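Local coordinates for protein prenylcyclase (Actinoplanes teichomyceticus, PDB 6IJ1) that probably cyclises or transfers the prenyl groups of isoprenoid substrates, its exact reaction not being established, at residues Trp31-Asp35 with Arg322-His328; Leu37-Trp43 with Trp81-Val86. All coordinates share one frame; numbering follows the deposited sequence.

Contact 1: Trp31-Asp35 with Arg322-His328; sequences WVDYD and RDTFGLH
Tyr34 and Asp33 bury the largest areas here, and they grip the turn at Asp323-Gly326 in different ways. The Tyr34 ring lies flat over backbone: Asp323 CA stands 3.6 Å from the ring centroid of Tyr34 and 11° off its normal, a CH-pi contact, with Asp323 CB over the same ring near CZ. The phenol OH runs on to sit above the face of the His328 imidazole, toward its rim, and bonds to Ala289 O.

Asp33 works by charge and direction. With CG anti to the backbone N (chi1 -151°), its carboxylate reaches into the type I turn, where Phe325 N bonds to Asp33 OD1 at 2.8 Å, nearly straight (166°), on the syn side but tilted out of the carboxylate plane; Tyr34 N meets OD1 from above that plane. OD2 faces the start of helix 327-341: His328 N bonds to Asp33 OD2 at 3.1 Å, and Leu327 N adds a weak bond. Since Gly326, at the N-cap, has no side chain, Asp33 supplies an acceptor for the helix's first turn; the helix dipole would probably stabilise its negative charge, an effect the nearby Asp323 carboxylate, itself bonded to Thr329, may partly oppose.

Leu327 CD1 packs 3.7 Å from Trp31 CB, and Leu327 also meets helix 10-23. Trp31 thus fits between Leu327 and helices 42-52 and 58-71, while 322-328 leads from strand 319-321 into helix 327-341.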
loop_
_atom_site.group_PDB
_atom_site.type_symbol
_atom_site.label_atom_id
_atom_site.label_comp_id
_atom_site.label_asym_id
_atom_site.label_seq_id
_atom_site.Cartn_x
_atom_site.Cartn_y
_atom_site.Cartn_z
ATOM N N TRP A 31 14.680 4.744 2.857
ATOM C CA TRP A 31 14.109 5.361 1.663
ATOM C C TRP A 31 13.067 6.371 2.109
ATOM O O TRP A 31 12.339 6.159 3.092
ATOM C CB TRP A 31 13.450 4.337 0.755
ATOM C CG TRP A 31 14.401 3.407 0.118
ATOM C CD1 TRP A 31 15.107 3.631 -1.024
ATOM C CD2 TRP A 31 14.768 2.081 0.564
ATOM N NE1 TRP A 31 15.891 2.533 -1.341
ATOM C CE2 TRP A 31 15.701 1.567 -0.376
ATOM C CE3 TRP A 31 14.382 1.261 1.650
ATOM C CZ2 TRP A 31 16.305 0.276 -0.243
ATOM C CZ3 TRP A 31 14.965 -0.015 1.772
ATOM C CH2 TRP A 31 15.903 -0.495 0.831
ATOM N N VAL A 32 12.950 7.472 1.348
ATOM C CA VAL A 32 11.910 8.468 1.622
ATOM C C VAL A 32 11.169 8.793 0.320
ATOM O O VAL A 32 11.718 8.690 -0.781
ATOM C CB VAL A 32 12.432 9.777 2.257
ATOM C CG1 VAL A 32 13.281 9.432 3.547
ATOM C CG2 VAL A 32 13.295 10.575 1.256
ATOM N N ASP A 33 9.900 9.128 0.454
ATOM C CA ASP A 33 9.132 9.528 -0.725
ATOM C C ASP A 33 7.946 10.357 -0.261
ATOM O O ASP A 33 7.636 10.445 0.922
ATOM C CB ASP A 33 8.664 8.314 -1.540
ATOM C CG ASP A 33 8.510 8.598 -3.038
ATOM O OD1 ASP A 33 8.490 9.778 -3.420
ATOM O OD2 ASP A 33 8.356 7.585 -3.787
ATOM N N TYR A 34 7.254 10.952 -1.238
ATOM C CA TYR A 34 6.159 11.899 -1.024
ATOM C C TYR A 34 6.692 13.227 -0.488
ATOM O O TYR A 34 7.871 13.357 -0.147
ATOM C CB TYR A 34 4.998 11.319 -0.166
ATOM C CG TYR A 34 4.225 10.250 -0.906
ATOM C CD1 TYR A 34 4.637 8.925 -0.869
ATOM C CD2 TYR A 34 3.129 10.596 -1.660
ATOM C CE1 TYR A 34 3.928 7.933 -1.581
ATOM C CE2 TYR A 34 2.409 9.604 -2.404
ATOM C CZ TYR A 34 2.823 8.311 -2.324
ATOM O OH TYR A 34 2.157 7.317 -3.044
ATOM N N ASP A 35 5.829 14.217 -0.482
ATOM C CA ASP A 35 6.248 15.558 -0.080
ATOM C C ASP A 35 5.142 16.270 0.645
ATOM O O ASP A 35 5.142 17.504 0.666
ATOM C CB ASP A 35 6.675 16.321 -1.391
ATOM C CG ASP A 35 7.328 17.645 -1.141
ATOM O OD1 ASP A 35 8.256 17.710 -0.276
ATOM O OD2 ASP A 35 6.926 18.610 -1.866
ATOM N N ARG A 322 1.266 12.693 -5.234
ATOM C CA ARG A 322 1.959 11.619 -5.914
ATOM C C ARG A 322 3.255 11.320 -5.178
ATOM O O ARG A 322 3.763 12.131 -4.397
ATOM C CB ARG A 322 2.242 11.976 -7.395
ATOM C CG ARG A 322 3.358 12.924 -7.546
ATOM C CD ARG A 322 3.396 13.423 -9.072
ATOM N NE ARG A 322 2.413 14.469 -9.272
ATOM C CZ ARG A 322 1.763 14.669 -10.429
ATOM N NH1 ARG A 322 1.981 13.858 -11.472
ATOM N NH2 ARG A 322 0.929 15.714 -10.533
ATOM N N ASP A 323 3.786 10.118 -5.428
ATOM C CA ASP A 323 5.077 9.728 -4.895
ATOM C C ASP A 323 6.166 10.467 -5.665
ATOM O O ASP A 323 6.640 10.009 -6.727
ATOM C CB ASP A 323 5.255 8.189 -5.002
ATOM C CG ASP A 323 5.002 7.640 -6.399
ATOM O OD1 ASP A 323 4.003 8.004 -7.071
ATOM O OD2 ASP A 323 5.781 6.729 -6.801
ATOM N N THR A 324 6.519 11.644 -5.139
ATOM C CA THR A 324 7.418 12.610 -5.765
ATOM C C THR A 324 8.633 12.000 -6.458
ATOM O O THR A 324 9.027 12.434 -7.555
ATOM C CB THR A 324 7.872 13.523 -4.664
ATOM O OG1 THR A 324 6.742 13.955 -3.896
ATOM C CG2 THR A 324 8.576 14.766 -5.274
ATOM N N PHE A 325 9.263 11.026 -5.790
ATOM C CA PHE A 325 10.529 10.481 -6.269
ATOM C C PHE A 325 10.373 9.148 -6.976
ATOM O O PHE A 325 11.374 8.559 -7.408
ATOM C CB PHE A 325 11.504 10.399 -5.079
ATOM C CG PHE A 325 11.732 11.733 -4.478
ATOM C CD1 PHE A 325 12.360 12.689 -5.207
ATOM C CD2 PHE A 325 11.242 12.019 -3.228
ATOM C CE1 PHE A 325 12.558 13.975 -4.614
ATOM C CE2 PHE A 325 11.407 13.287 -2.638
ATOM C CZ PHE A 325 12.065 14.252 -3.348
ATOM N N GLY A 326 9.120 8.650 -7.121
ATOM C CA GLY A 326 8.863 7.435 -7.879
ATOM C C GLY A 326 9.226 6.147 -7.169
ATOM O O GLY A 326 9.152 5.073 -7.790
ATOM N N LEU A 327 9.531 6.217 -5.868
ATOM C CA LEU A 327 9.951 4.967 -5.202
ATOM C C LEU A 327 8.733 4.074 -4.949
ATOM O O LEU A 327 8.804 2.849 -5.131
ATOM C CB LEU A 327 10.667 5.219 -3.863
ATOM C CG LEU A 327 11.805 6.236 -3.792
ATOM C CD1 LEU A 327 12.571 5.964 -2.454
ATOM C CD2 LEU A 327 12.743 6.166 -4.934
ATOM N N HIS A 328 7.607 4.662 -4.519
ATOM C CA HIS A 328 6.453 3.823 -4.234
ATOM C C HIS A 328 5.956 3.154 -5.494
ATOM O O HIS A 328 5.697 1.952 -5.512
ATOM C CB HIS A 328 5.369 4.702 -3.581
ATOM C CG HIS A 328 4.267 3.932 -2.929
ATOM N ND1 HIS A 328 3.399 3.147 -3.641
ATOM C CD2 HIS A 328 3.918 3.812 -1.626
ATOM C CE1 HIS A 328 2.546 2.577 -2.810
ATOM N NE2 HIS A 328 2.839 2.953 -1.566
HETATM O O HOH W 1 3.543 14.008 -2.136
#

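Contact 2: Leu37-Trp43 with Trp81-Val86; sequences LGPSDDW and WNYSEV
Tyr83 O is held by two donors from the facing loop. Ser40 OG gives the shorter bond, 2.7 Å to Tyr83 O, lying in the carbonyl plane on a lone pair, while Asp41 N reaches Tyr83 O at 2.9 Å almost in line with its C=O. One residue earlier, Asn82 O receives a weak bond from Trp43 N, in the first turn of helix 42-52.

The Tyr83 side chain folds back over the same serine. Tyr83 CG is anti to the backbone N (chi1 169°), which brings Ser40 CB over the ring centre, 3.5 Å from the centroid of Tyr83 and 9° off the normal, a CH-pi contact. Trp43 CE3 meets Tyr83 CD2 at 3.9 Å, and at the far end Tyr83 OH donates to Gly38 O at 2.8 Å while accepting from Leu36 N. With an alanine here, Gly38 O and Leu36 N would probably lose their shared hydroxyl, and Ser40 CB and Trp43 the ring that packs on them.

Asp42 OD2 comes up to the edge of Trp81 at CD1, in the ring plane, with the carboxylate turned 78° from the indole. Trp81 NE1 bonds to Leu71 O and its side chain touches Gln75, consistent with a QW motif of terpene cyclases.

Water completes the more exposed side: one molecule donates to Leu37 O and Pro39 O and accepts from Ser84 OG, whose other role is to close an ST turn by accepting Val86 N; another links Asp41 OD2 to Glu85 N. All four direct acceptors are backbone carbonyls, met by two hydroxyls and two amides, which implies a junction that depends on the course of both loops.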
loop_
_atom_site.group_PDB
_atom_site.type_symbol
_atom_site.label_atom_id
_atom_site.label_comp_id
_atom_site.label_asym_id
_atom_site.label_seq_id
_atom_site.Cartn_x
_atom_site.Cartn_y
_atom_site.Cartn_z
ATOM N N LEU A 37 4.383 16.825 3.757
ATOM C CA LEU A 37 4.825 17.634 4.887
ATOM C C LEU A 37 6.246 17.165 5.139
ATOM O O LEU A 37 6.540 16.500 6.143
ATOM C CB LEU A 37 3.890 17.434 6.079
ATOM C CG LEU A 37 4.097 18.429 7.240
ATOM C CD1 LEU A 37 4.526 19.815 6.751
ATOM C CD2 LEU A 37 2.828 18.530 8.062
ATOM N N GLY A 38 7.066 17.401 4.119
ATOM C CA GLY A 38 8.359 16.712 4.061
ATOM C C GLY A 38 8.093 15.284 3.583
ATOM O O GLY A 38 6.920 14.896 3.424
ATOM N N PRO A 39 9.117 14.461 3.325
ATOM C CA PRO A 39 8.867 13.109 2.858
ATOM C C PRO A 39 8.557 12.123 3.994
ATOM O O PRO A 39 8.771 12.429 5.136
ATOM C CB PRO A 39 10.204 12.747 2.209
ATOM C CG PRO A 39 11.217 13.503 3.032
ATOM C CD PRO A 39 10.533 14.793 3.427
ATOM N N SER A 40 8.002 10.977 3.621
ATOM C CA SER A 40 7.739 9.906 4.605
ATOM C C SER A 40 9.023 9.097 4.755
ATOM O O SER A 40 9.691 8.896 3.755
ATOM C CB SER A 40 6.631 9.012 4.133
ATOM O OG SER A 40 6.681 7.768 4.809
ATOM N N ASP A 41 9.340 8.663 5.973
ATOM C CA ASP A 41 10.529 7.793 6.153
ATOM C C ASP A 41 10.104 6.364 6.514
ATOM O O ASP A 41 10.345 5.481 5.719
ATOM C CB ASP A 41 11.562 8.364 7.130
ATOM C CG ASP A 41 10.995 8.972 8.399
ATOM O OD1 ASP A 41 9.894 8.605 8.802
ATOM O OD2 ASP A 41 11.693 9.801 8.979
ATOM N N ASP A 42 9.467 6.170 7.667
ATOM C CA ASP A 42 9.135 4.799 8.148
ATOM C C ASP A 42 8.208 4.049 7.182
ATOM O O ASP A 42 8.512 2.918 6.836
ATOM C CB ASP A 42 8.628 4.835 9.589
ATOM C CG ASP A 42 9.691 5.331 10.554
ATOM O OD1 ASP A 42 10.841 5.422 10.152
ATOM O OD2 ASP A 42 9.344 5.608 11.688
ATOM N N TRP A 43 7.092 4.657 6.805
ATOM C CA TRP A 43 6.164 4.002 5.886
ATOM C C TRP A 43 6.874 3.599 4.605
ATOM O O TRP A 43 6.855 2.429 4.191
ATOM C CB TRP A 43 4.978 4.928 5.623
ATOM C CG TRP A 43 4.180 4.524 4.407
ATOM C CD1 TRP A 43 3.784 3.244 4.022
ATOM C CD2 TRP A 43 3.654 5.409 3.406
ATOM N NE1 TRP A 43 3.041 3.314 2.858
ATOM C CE2 TRP A 43 2.957 4.631 2.470
ATOM C CE3 TRP A 43 3.725 6.802 3.220
ATOM C CZ2 TRP A 43 2.317 5.184 1.336
ATOM C CZ3 TRP A 43 3.067 7.361 2.112
ATOM C CH2 TRP A 43 2.396 6.558 1.165
ATOM N N TRP A 81 4.286 2.910 14.197
ATOM C CA TRP A 81 5.158 3.703 13.325
ATOM C C TRP A 81 4.301 4.686 12.554
ATOM O O TRP A 81 3.079 4.646 12.653
ATOM C CB TRP A 81 5.889 2.805 12.367
ATOM C CG TRP A 81 7.008 1.989 12.993
ATOM C CD1 TRP A 81 8.360 2.252 12.914
ATOM C CD2 TRP A 81 6.868 0.714 13.656
ATOM N NE1 TRP A 81 9.059 1.218 13.565
ATOM C CE2 TRP A 81 8.166 0.292 14.001
ATOM C CE3 TRP A 81 5.768 -0.089 13.988
ATOM C CZ2 TRP A 81 8.409 -0.948 14.651
ATOM C CZ3 TRP A 81 6.009 -1.332 14.662
ATOM C CH2 TRP A 81 7.313 -1.709 14.968
ATOM N N ASN A 82 4.963 5.599 11.794
ATOM C CA ASN A 82 4.246 6.748 11.215
ATOM C C ASN A 82 4.708 7.049 9.793
ATOM O O ASN A 82 5.616 6.440 9.259
ATOM C CB ASN A 82 4.383 7.988 12.133
ATOM C CG ASN A 82 5.809 8.307 12.446
ATOM O OD1 ASN A 82 6.727 8.167 11.639
ATOM N ND2 ASN A 82 6.006 8.761 13.672
ATOM N N TYR A 83 4.015 8.021 9.168
ATOM C CA TYR A 83 4.496 8.545 7.891
ATOM C C TYR A 83 5.884 9.117 8.076
ATOM O O TYR A 83 6.802 8.829 7.308
ATOM C CB TYR A 83 3.489 9.651 7.413
ATOM C CG TYR A 83 3.907 10.543 6.207
ATOM C CD1 TYR A 83 4.806 11.620 6.366
ATOM C CD2 TYR A 83 3.425 10.299 4.949
ATOM C CE1 TYR A 83 5.191 12.407 5.283
ATOM C CE2 TYR A 83 3.794 11.094 3.859
ATOM C CZ TYR A 83 4.672 12.142 4.034
ATOM O OH TYR A 83 5.033 12.901 2.943
ATOM N N SER A 84 6.009 10.005 9.074
ATOM C CA SER A 84 7.274 10.563 9.533
ATOM C C SER A 84 6.943 11.185 10.881
ATOM O O SER A 84 5.788 11.180 11.300
ATOM C CB SER A 84 7.821 11.627 8.568
ATOM O OG SER A 84 7.049 12.812 8.746
ATOM N N GLU A 85 7.944 11.792 11.516
ATOM C CA GLU A 85 7.711 12.402 12.832
ATOM C C GLU A 85 6.678 13.537 12.809
ATOM O O GLU A 85 6.158 13.935 13.862
ATOM C CB GLU A 85 9.073 12.874 13.347
ATOM C CG GLU A 85 9.660 13.971 12.464
ATOM C CD GLU A 85 10.999 14.498 12.959
ATOM O OE1 GLU A 85 11.592 13.886 13.877
ATOM O OE2 GLU A 85 11.449 15.539 12.429
ATOM N N VAL A 86 6.318 14.044 11.627
ATOM C CA VAL A 86 5.310 15.098 11.580
ATOM C C VAL A 86 3.907 14.591 11.833
ATOM O O VAL A 86 2.976 15.380 11.980
ATOM C CB VAL A 86 5.307 15.852 10.228
ATOM C CG1 VAL A 86 6.729 16.262 9.862
ATOM C CG2 VAL A 86 4.673 14.988 9.110
HETATM O O HOH W 2 8.075 14.519 6.906
HETATM O O HOH W 3 9.398 8.493 11.715
HETATM O O HOH W 4 10.890 11.282 10.879
#

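Overall arrangement
Contacts 1 and 2 have their centres 11 Å apart, on the same side of the chain's centre, and share the loop between helices 10-23 and 42-52. Along the chain come 31-35, 37-43, 81-86 and finally 322-328, so contact 2 closes locally within the long span that contact 1 bridges. They meet directly: Asp33 O lies 2.8 Å from Ser40 N, a probable hydrogen bond, and Tyr34 CE1 packs 3.4 Å from Trp43 CH2. Contact 1 joins the N-terminal part to the last helix, 327-341, and contact 2 extends the same loop to the one before helix 91-104, in a largely helical fold consistent with the alpha-barrel of terpene cyclase relatives.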